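Side-chain contacts in surface glycoprotein (Trypanosoma brucei, PDB 5KLH), which is of unknown function but, as the bilobed ectodomain of an insect-stage transmembrane surface antigen, may act as a sensor on the parasite surface: residues Pro25-Thr30 with Val40-Leu45; Gly31-Val36 with Val198-Tyr203; Gln177-Ser182 with Asp207-Leu212. All blocks are in the same frame, centred on the assembly; numbering follows the deposited sequence.

Contact 1: residues Pro25-Thr30 with Val40-Leu45; sequences PLESWT and VRRQSL
The inverse gamma turn centred on Trp29, together with the single helix-like turn before it, closes over Val40 on the antiparallel strand 36-47. Val40 carries most of the contact. Its two methyl groups are spread across backbone oxygens: CG2 lies 3.4 Å from Trp29 O and 3.6 Å from Leu26 O, and CG1 sits 3.7 Å from that same Leu26 O. With CG1 anti to the backbone N (chi1 176°), CG2 is set beside that nitrogen and against both oxygens, while CG1 faces Leu26 O and the Glu27 carboxylate oxygen OE1. Both backbone oxygens have polar partners of their own. Leu26 O accepts from Trp29 N at 3.0 Å, which closes the helix-like turn, and Trp29 O is bonded to the hydroxyl of Thr58. Trp29 meets the valine by its root alone, Trp29 CB to Val40 CG2 at 4.0 Å, while the indole leads away and carries Leu26 CD2 on one face, toward the rim.

At the outer margin the bent side chain of Glu27 meets that of Arg42 at about a right angle. Glu27 OE1 stands 3.7 Å from Arg42 NE, a long salt bridge with carboxylate and guanidinium planes 64° apart. Arg42 was deposited in two conformers, and this link is correspondingly doubtful.

Beneath the turn, Leu26 and Val40 both rest on Val56 of strand 51-63. The indole continues inward to Leu202 and Ser204 of strand 197-204 and meets Tyr170 of strand 170-172 edge-to-face, seating the loop between helix 12-20 and strand 31-33 against three strands.

Contact 2: residues Gly31-Val36 with Val198-Tyr203; sequences GTFSDV and VQVQLY
The hydroxyl of Ser34, next to Phe33, is gripped by two backbone groups of strand 72-79, Lys76 N and Val74 O. Ser34 sits in the two-residue loop of a beta hairpin, a type I' turn from Phe33 to Val36 that joins strands 31-33 and 36-47; Phe33 N to Val36 O and Val36 N to Phe33 O both measure 2.8 Å. From the base of this turn the Phe33 ring reaches across the mixed sheet to strand 197-204, which is not its hydrogen-bonding neighbour. Val200 lies over one ring face, its CG1 4.1 Å from the centroid and 29° off the normal, an off-centre CH-pi contact nearest CD1 and CE1. Leu202 comes in at the rim instead, with Leu202 CB in the ring plane 3.7 Å from Phe33 CZ. Phe33 has CG anti to its carbonyl carbon (chi1 -70°), which points the ring at two residues that share one side of the strand. Ala60, Val77 and Ile79 pack on the ring as well, and Leu160 touches Val200 and Leu202, so the surroundings are apolar. Gln201, between them, points away from the phenylalanine: its OE1 accepts from Tyr203 OH at 3.0 Å, the donor tilted 21° from the carbonyl plane.

Contact 3: residues Gln177-Ser182 with Asp207-Leu212; sequences QSALYS and DPFIAL
Phe209 turns the edge of its ring to Leu180, while the Ala179 methyl touches both that ring and Ile210. Leu180 CD2 lies near the ring plane, 3.7 Å from Phe209 CZ, and although the CB of this leucine points away from the helix, its outer branch swings back to make the contact. Phe209 has CG anti to its backbone N (chi1 179°), which carries CE1 out to the loop, 4.0 Å from Ala179 CB. That methyl points at the helix, and Ala179 CB is 3.7 Å from Ile210 CG1. The carbonyl oxygen of Ala179 lies obliquely to the phenylalanine ring, 3.8 Å from Phe209 CE1, and is buried there without a polar partner.

Each side is shaped by a local polar bond. In the loop, Ser178 forms an ST turn, its OG accepting from Leu180 N at 3.0 Å while also bonded to Ser187 O. In the helix, Asp207 is the N-cap: OD2 receives Phe209 N at 2.8 Å on its anti side, 24° out of the carboxylate plane. Ser55 OG and Val56 N bind the same carboxylate, tying the helix start to strand 51-63.

The loop 177-182 is further joined to helix 208-215 by Tyr181 N, bonded to Glu213 OE1. Tyr159 of strand 145-164 touches Ala179 and Leu180, Phe209 stacks on Tyr203 of strand 197-204, and helix 12-20 covers Ala211 and Leu212.

In the fold
All three contacts gather around strand 197-204 and its neighbours in one lobe. Contact 2 is the buried one, wholly apolar across the segments and joining two parts of the mixed sheet; contact 1 lies at its margin, where a valine on backbone oxygens gives way to a long charged pair. Contact 3, closest to the chain's centre, sets a loop on a helix and is only partly buried. Trp29 and Leu202 bridge contacts 1 and 2. Tyr203, on the other side of that strand, bridges contacts 2 and 3, where it also meets Ala179, and Leu45 reaches helix 208-215 from strand 36-47.

Contact 1: residues Pro25-Thr30 with Val40-Leu45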
loop_
_atom_site.group_PDB
_atom_site.type_symbol
_atom_site.label_atom_id
_atom_site.label_comp_id
_atom_site.label_asym_id
_atom_site.label_seq_id
_atom_site.Cartn_x
_atom_site.Cartn_y
_atom_site.Cartn_z
ATOM N N PRO A 25 2.606 12.309 20.847
ATOM C CA PRO A 25 3.982 12.473 20.364
ATOM C C PRO A 25 4.048 12.933 18.907
ATOM O O PRO A 25 5.006 13.597 18.510
ATOM C CB PRO A 25 4.586 11.068 20.512
ATOM C CG PRO A 25 3.683 10.347 21.457
ATOM C CD PRO A 25 2.322 10.923 21.260
ATOM N N LEU A 26 3.034 12.598 18.120
ATOM C CA LEU A 26 3.068 12.906 16.692
ATOM C C LEU A 26 2.931 14.399 16.399
ATOM O O LEU A 26 3.252 14.851 15.292
ATOM C CB LEU A 26 1.977 12.128 15.965
ATOM C CG LEU A 26 1.964 10.652 16.356
ATOM C CD1 LEU A 26 0.890 9.904 15.586
ATOM C CD2 LEU A 26 3.333 10.031 16.120
ATOM N N GLU A 27 2.478 15.171 17.389
ATOM C CA GLU A 27 2.387 16.625 17.241
ATOM C C GLU A 27 3.762 17.235 17.038
ATOM O O GLU A 27 3.900 18.319 16.453
ATOM C CB GLU A 27 1.704 17.258 18.460
ATOM C CG GLU A 27 0.324 16.688 18.751
ATOM C CD GLU A 27 -0.500 16.421 17.490
ATOM O OE1 GLU A 27 -0.743 17.366 16.705
ATOM O OE2 GLU A 27 -0.908 15.251 17.286
ATOM N N SER A 28 4.783 16.520 17.499
ATOM C CA SER A 28 6.155 16.975 17.354
ATOM C C SER A 28 6.798 16.537 16.041
ATOM O O SER A 28 7.998 16.719 15.852
ATOM C CB SER A 28 6.999 16.471 18.527
ATOM O OG SER A 28 6.494 16.968 19.757
ATOM N N TRP A 29 6.009 15.969 15.130
ATOM C CA TRP A 29 6.574 15.436 13.884
ATOM C C TRP A 29 6.750 16.517 12.807
ATOM O O TRP A 29 6.301 16.385 11.650
ATOM C CB TRP A 29 5.707 14.275 13.370
ATOM C CG TRP A 29 6.075 12.931 13.964
ATOM C CD1 TRP A 29 6.844 12.703 15.074
ATOM C CD2 TRP A 29 5.693 11.638 13.470
ATOM N NE1 TRP A 29 6.969 11.351 15.292
ATOM C CE2 TRP A 29 6.273 10.677 14.322
ATOM C CE3 TRP A 29 4.916 11.198 12.387
ATOM C CZ2 TRP A 29 6.096 9.305 14.135
ATOM C CZ3 TRP A 29 4.752 9.832 12.196
ATOM C CH2 TRP A 29 5.340 8.906 13.065
ATOM N N THR A 30 7.395 17.607 13.209
ATOM C CA THR A 30 7.760 18.667 12.285
ATOM C C THR A 30 9.103 18.320 11.663
ATOM O O THR A 30 9.811 17.441 12.165
ATOM C CB THR A 30 7.872 20.002 12.997
ATOM O OG1 THR A 30 8.685 19.800 14.162
ATOM C CG2 THR A 30 6.490 20.505 13.406
ATOM N N VAL A 40 2.185 18.548 10.197
ATOM C CA VAL A 40 1.421 17.520 10.887
ATOM C C VAL A 40 -0.063 17.715 10.617
ATOM O O VAL A 40 -0.600 18.808 10.812
ATOM C CB VAL A 40 1.682 17.552 12.409
ATOM C CG1 VAL A 40 0.805 16.525 13.137
ATOM C CG2 VAL A 40 3.139 17.281 12.674
ATOM N N ARG A 41 -0.717 16.641 10.176
ATOM C CA ARG A 41 -2.115 16.674 9.787
ATOM C C ARG A 41 -2.930 15.766 10.675
ATOM O O ARG A 41 -2.560 14.614 10.904
ATOM C CB ARG A 41 -2.289 16.223 8.331
ATOM C CG ARG A 41 -1.621 17.091 7.289
ATOM C CD ARG A 41 -2.412 18.332 7.017
ATOM N NE ARG A 41 -1.806 19.180 5.990
ATOM C CZ ARG A 41 -2.198 20.431 5.769
ATOM N NH1 ARG A 41 -3.167 20.944 6.510
ATOM N NH2 ARG A 41 -1.627 21.170 4.828
ATOM N N ARG A 42 -4.055 16.271 11.160
ATOM C CA ARG A 42 -4.977 15.447 11.922
ATOM C C ARG A 42 -6.239 15.208 11.097
ATOM O O ARG A 42 -6.977 16.148 10.793
ATOM C CB ARG A 42 -5.293 16.117 13.262
ATOM C CG ARG A 42 -4.067 16.255 14.172
ATOM C CD ARG A 42 -4.176 17.424 15.157
ATOM N NE ARG A 42 -3.567 18.655 14.646
ATOM C CZ ARG A 42 -4.237 19.767 14.348
ATOM N NH1 ARG A 42 -3.590 20.830 13.888
ATOM N NH2 ARG A 42 -5.551 19.824 14.510
ATOM N N GLN A 43 -6.469 13.953 10.713
ATOM C CA GLN A 43 -7.619 13.591 9.894
ATOM C C GLN A 43 -8.566 12.729 10.723
ATOM O O GLN A 43 -8.208 12.240 11.808
ATOM C CB GLN A 43 -7.186 12.844 8.619
ATOM C CG GLN A 43 -6.510 11.464 8.875
ATOM C CD GLN A 43 -6.078 10.733 7.593
ATOM O OE1 GLN A 43 -6.419 11.161 6.485
ATOM N NE2 GLN A 43 -5.322 9.618 7.745
ATOM N N SER A 44 -9.779 12.556 10.221
ATOM C CA SER A 44 -10.741 11.686 10.874
ATOM C C SER A 44 -11.202 10.647 9.890
ATOM O O SER A 44 -11.567 10.974 8.758
ATOM C CB SER A 44 -11.939 12.491 11.415
ATOM O OG SER A 44 -11.544 13.294 12.512
ATOM N N LEU A 45 -11.160 9.392 10.315
ATOM C CA LEU A 45 -11.704 8.302 9.533
ATOM C C LEU A 45 -13.150 8.129 9.943
ATOM O O LEU A 45 -13.499 8.362 11.093
ATOM C CB LEU A 45 -10.917 7.016 9.778
ATOM C CG LEU A 45 -9.402 7.171 9.741
ATOM C CD1 LEU A 45 -8.746 5.861 10.113
ATOM C CD2 LEU A 45 -8.937 7.640 8.356
#

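Contact 2: residues Gly31-Val36 with Val198-Tyr203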
loop_
_atom_site.group_PDB
_atom_site.type_symbol
_atom_site.label_atom_id
_atom_site.label_comp_id
_atom_site.label_asym_id
_atom_site.label_seq_id
_atom_site.Cartn_x
_atom_site.Cartn_y
_atom_site.Cartn_z
ATOM N N GLY A 31 9.467 19.025 10.595
ATOM C CA GLY A 31 10.720 18.770 9.912
ATOM C C GLY A 31 10.562 18.942 8.414
ATOM O O GLY A 31 9.783 19.785 7.958
ATOM N N THR A 32 11.297 18.146 7.643
ATOM C CA THR A 32 11.256 18.248 6.183
ATOM C C THR A 32 11.235 16.893 5.496
ATOM O O THR A 32 11.720 15.899 6.037
ATOM C CB THR A 32 12.459 19.043 5.615
ATOM O OG1 THR A 32 13.678 18.501 6.141
ATOM C CG2 THR A 32 12.368 20.520 5.968
ATOM N N PHE A 33 10.674 16.877 4.292
ATOM C CA PHE A 33 10.798 15.761 3.368
ATOM C C PHE A 33 11.567 16.294 2.167
ATOM O O PHE A 33 11.065 17.159 1.460
ATOM C CB PHE A 33 9.430 15.217 2.928
ATOM C CG PHE A 33 8.669 14.485 4.008
ATOM C CD1 PHE A 33 8.921 13.141 4.269
ATOM C CD2 PHE A 33 7.671 15.125 4.723
ATOM C CE1 PHE A 33 8.199 12.459 5.257
ATOM C CE2 PHE A 33 6.951 14.450 5.701
ATOM C CZ PHE A 33 7.204 13.124 5.964
ATOM N N SER A 34 12.777 15.785 1.950
ATOM C CA SER A 34 13.645 16.273 0.882
ATOM C C SER A 34 13.634 17.809 0.834
ATOM O O SER A 34 13.388 18.407 -0.224
ATOM C CB SER A 34 13.221 15.685 -0.467
ATOM O OG SER A 34 13.407 14.277 -0.455
ATOM N N ASP A 35 13.874 18.405 2.003
ATOM C CA ASP A 35 13.975 19.851 2.207
ATOM C C ASP A 35 12.660 20.610 2.040
ATOM O O ASP A 35 12.643 21.840 2.135
ATOM C CB ASP A 35 15.025 20.437 1.272
ATOM C CG ASP A 35 16.356 19.756 1.415
ATOM O OD1 ASP A 35 16.839 19.647 2.562
ATOM O OD2 ASP A 35 16.895 19.297 0.386
ATOM N N VAL A 36 11.554 19.900 1.825
ATOM C CA VAL A 36 10.258 20.579 1.833
ATOM C C VAL A 36 9.647 20.529 3.234
ATOM O O VAL A 36 9.609 19.472 3.860
ATOM C CB VAL A 36 9.276 19.959 0.819
ATOM C CG1 VAL A 36 7.951 20.728 0.823
ATOM C CG2 VAL A 36 9.873 19.973 -0.577
ATOM N N VAL A 198 4.900 14.584 -5.832
ATOM C CA VAL A 198 4.414 13.448 -5.069
ATOM C C VAL A 198 4.110 13.856 -3.637
ATOM O O VAL A 198 4.964 14.446 -2.979
ATOM C CB VAL A 198 5.464 12.290 -5.055
ATOM C CG1 VAL A 198 5.056 11.213 -4.083
ATOM C CG2 VAL A 198 5.621 11.724 -6.460
ATOM N N GLN A 199 2.901 13.559 -3.162
ATOM C CA GLN A 199 2.569 13.774 -1.757
ATOM C C GLN A 199 3.143 12.657 -0.899
ATOM O O GLN A 199 2.858 11.485 -1.141
ATOM C CB GLN A 199 1.051 13.848 -1.557
ATOM C CG GLN A 199 0.390 15.041 -2.236
ATOM C CD GLN A 199 -1.101 15.118 -1.960
ATOM O OE1 GLN A 199 -1.914 15.145 -2.886
ATOM N NE2 GLN A 199 -1.468 15.169 -0.681
ATOM N N VAL A 200 3.930 13.026 0.108
ATOM C CA VAL A 200 4.540 12.060 1.008
ATOM C C VAL A 200 3.858 12.166 2.358
ATOM O O VAL A 200 3.742 13.270 2.903
ATOM C CB VAL A 200 6.042 12.303 1.173
ATOM C CG1 VAL A 200 6.638 11.235 2.087
ATOM C CG2 VAL A 200 6.724 12.303 -0.181
ATOM N N GLN A 201 3.368 11.035 2.871
ATOM C CA GLN A 201 2.737 10.989 4.187
ATOM C C GLN A 201 3.429 9.982 5.095
ATOM O O GLN A 201 3.593 8.807 4.732
ATOM C CB GLN A 201 1.241 10.634 4.061
ATOM C CG GLN A 201 0.461 11.612 3.180
ATOM C CD GLN A 201 -1.016 11.272 3.049
ATOM O OE1 GLN A 201 -1.516 10.351 3.691
ATOM N NE2 GLN A 201 -1.724 12.029 2.211
ATOM N N LEU A 202 3.825 10.433 6.283
ATOM C CA LEU A 202 4.474 9.543 7.247
ATOM C C LEU A 202 3.530 9.276 8.418
ATOM O O LEU A 202 3.098 10.207 9.107
ATOM C CB LEU A 202 5.805 10.142 7.737
ATOM C CG LEU A 202 6.534 9.377 8.843
ATOM C CD1 LEU A 202 7.115 8.076 8.310
ATOM C CD2 LEU A 202 7.622 10.222 9.500
ATOM N N TYR A 203 3.179 8.001 8.597
ATOM C CA TYR A 203 2.342 7.522 9.698
ATOM C C TYR A 203 3.166 6.839 10.763
ATOM O O TYR A 203 4.290 6.365 10.500
ATOM C CB TYR A 203 1.297 6.519 9.194
ATOM C CG TYR A 203 0.226 7.146 8.350
ATOM C CD1 TYR A 203 0.438 7.382 7.006
ATOM C CD2 TYR A 203 -0.998 7.511 8.906
ATOM C CE1 TYR A 203 -0.552 7.983 6.221
ATOM C CE2 TYR A 203 -1.984 8.104 8.139
ATOM C CZ TYR A 203 -1.751 8.340 6.796
ATOM O OH TYR A 203 -2.728 8.936 6.014
#

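Contact 3: residues Gln177-Ser182 with Asp207-Leu212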
loop_
_atom_site.group_PDB
_atom_site.type_symbol
_atom_site.label_atom_id
_atom_site.label_comp_id
_atom_site.label_asym_id
_atom_site.label_seq_id
_atom_site.Cartn_x
_atom_site.Cartn_y
_atom_site.Cartn_z
ATOM N N GLN A 177 6.069 -1.309 4.942
ATOM C CA GLN A 177 6.803 -0.531 3.951
ATOM C C GLN A 177 5.860 0.473 3.298
ATOM O O GLN A 177 6.277 1.303 2.500
ATOM C CB GLN A 177 7.445 -1.438 2.897
ATOM C CG GLN A 177 8.687 -2.222 3.384
ATOM C CD GLN A 177 8.404 -3.698 3.620
ATOM O OE1 GLN A 177 7.251 -4.119 3.671
ATOM N NE2 GLN A 177 9.459 -4.493 3.754
ATOM N N SER A 178 4.574 0.346 3.615
ATOM C CA SER A 178 3.571 1.344 3.261
ATOM C C SER A 178 2.483 1.342 4.318
ATOM O O SER A 178 2.302 0.335 5.021
ATOM C CB SER A 178 2.975 1.057 1.872
ATOM O OG SER A 178 1.897 1.953 1.590
ATOM N N ALA A 179 1.762 2.458 4.432
ATOM C CA ALA A 179 0.588 2.492 5.301
ATOM C C ALA A 179 -0.615 1.856 4.637
ATOM O O ALA A 179 -1.588 1.525 5.315
ATOM C CB ALA A 179 0.250 3.930 5.711
ATOM N N LEU A 180 -0.574 1.705 3.307
ATOM C CA LEU A 180 -1.689 1.095 2.582
ATOM C C LEU A 180 -1.580 -0.426 2.487
ATOM O O LEU A 180 -0.517 -0.952 2.207
ATOM C CB LEU A 180 -1.787 1.656 1.161
ATOM C CG LEU A 180 -2.237 3.081 0.889
ATOM C CD1 LEU A 180 -2.300 3.260 -0.617
ATOM C CD2 LEU A 180 -3.610 3.308 1.492
ATOM N N TYR A 181 -2.687 -1.130 2.705
ATOM C CA TYR A 181 -2.748 -2.566 2.450
ATOM C C TYR A 181 -2.317 -2.821 1.004
ATOM O O TYR A 181 -2.749 -2.086 0.121
ATOM C CB TYR A 181 -4.174 -3.055 2.679
ATOM C CG TYR A 181 -4.372 -4.545 2.676
ATOM C CD1 TYR A 181 -4.230 -5.270 3.838
ATOM C CD2 TYR A 181 -4.755 -5.211 1.528
ATOM C CE1 TYR A 181 -4.444 -6.630 3.859
ATOM C CE2 TYR A 181 -4.978 -6.573 1.538
ATOM C CZ TYR A 181 -4.809 -7.276 2.707
ATOM O OH TYR A 181 -5.023 -8.634 2.738
ATOM N N SER A 182 -1.495 -3.839 0.735
ATOM C CA SER A 182 -1.034 -4.832 1.713
ATOM C C SER A 182 0.340 -4.550 2.326
ATOM O O SER A 182 1.049 -5.486 2.711
ATOM C CB SER A 182 -1.019 -6.216 1.053
ATOM O OG SER A 182 -0.432 -6.142 -0.242
ATOM N N ASP A 207 -1.111 3.825 14.001
ATOM C CA ASP A 207 -2.202 4.700 13.548
ATOM C C ASP A 207 -3.447 3.918 13.172
ATOM O O ASP A 207 -3.355 2.857 12.571
ATOM C CB ASP A 207 -1.771 5.544 12.352
ATOM C CG ASP A 207 -2.676 6.727 12.144
ATOM O OD1 ASP A 207 -2.376 7.776 12.743
ATOM O OD2 ASP A 207 -3.670 6.607 11.379
ATOM N N PRO A 208 -4.632 4.451 13.502
ATOM C CA PRO A 208 -5.854 3.741 13.122
ATOM C C PRO A 208 -6.023 3.603 11.606
ATOM O O PRO A 208 -6.726 2.704 11.146
ATOM C CB PRO A 208 -6.955 4.626 13.718
ATOM C CG PRO A 208 -6.312 5.205 14.950
ATOM C CD PRO A 208 -4.903 5.532 14.470
ATOM N N PHE A 209 -5.401 4.489 10.833
ATOM C CA PHE A 209 -5.451 4.347 9.376
ATOM C C PHE A 209 -4.838 2.999 8.962
ATOM O O PHE A 209 -5.392 2.282 8.117
ATOM C CB PHE A 209 -4.713 5.515 8.697
ATOM C CG PHE A 209 -4.696 5.447 7.184
ATOM C CD1 PHE A 209 -3.675 4.797 6.520
ATOM C CD2 PHE A 209 -5.678 6.075 6.439
ATOM C CE1 PHE A 209 -3.646 4.734 5.139
ATOM C CE2 PHE A 209 -5.654 6.022 5.055
ATOM C CZ PHE A 209 -4.632 5.350 4.406
ATOM N N ILE A 210 -3.698 2.665 9.554
ATOM C CA ILE A 210 -3.017 1.414 9.227
ATOM C C ILE A 210 -3.808 0.232 9.797
ATOM O O ILE A 210 -4.026 -0.764 9.105
ATOM C CB ILE A 210 -1.574 1.419 9.743
ATOM C CG1 ILE A 210 -0.737 2.392 8.908
ATOM C CG2 ILE A 210 -0.993 0.011 9.724
ATOM C CD1 ILE A 210 0.673 2.619 9.434
ATOM N N ALA A 211 -4.276 0.359 11.040
ATOM C CA ALA A 211 -5.123 -0.681 11.634
ATOM C C ALA A 211 -6.374 -0.974 10.801
ATOM O O ALA A 211 -6.731 -2.141 10.600
ATOM C CB ALA A 211 -5.508 -0.300 13.049
ATOM N N LEU A 212 -7.038 0.072 10.307
ATOM C CA LEU A 212 -8.207 -0.109 9.464
ATOM C C LEU A 212 -7.840 -0.801 8.152
ATOM O O LEU A 212 -8.545 -1.718 7.719
ATOM C CB LEU A 212 -8.882 1.243 9.200
ATOM C CG LEU A 212 -10.245 1.219 8.523
ATOM C CD1 LEU A 212 -11.247 0.466 9.407
ATOM C CD2 LEU A 212 -10.724 2.636 8.251
#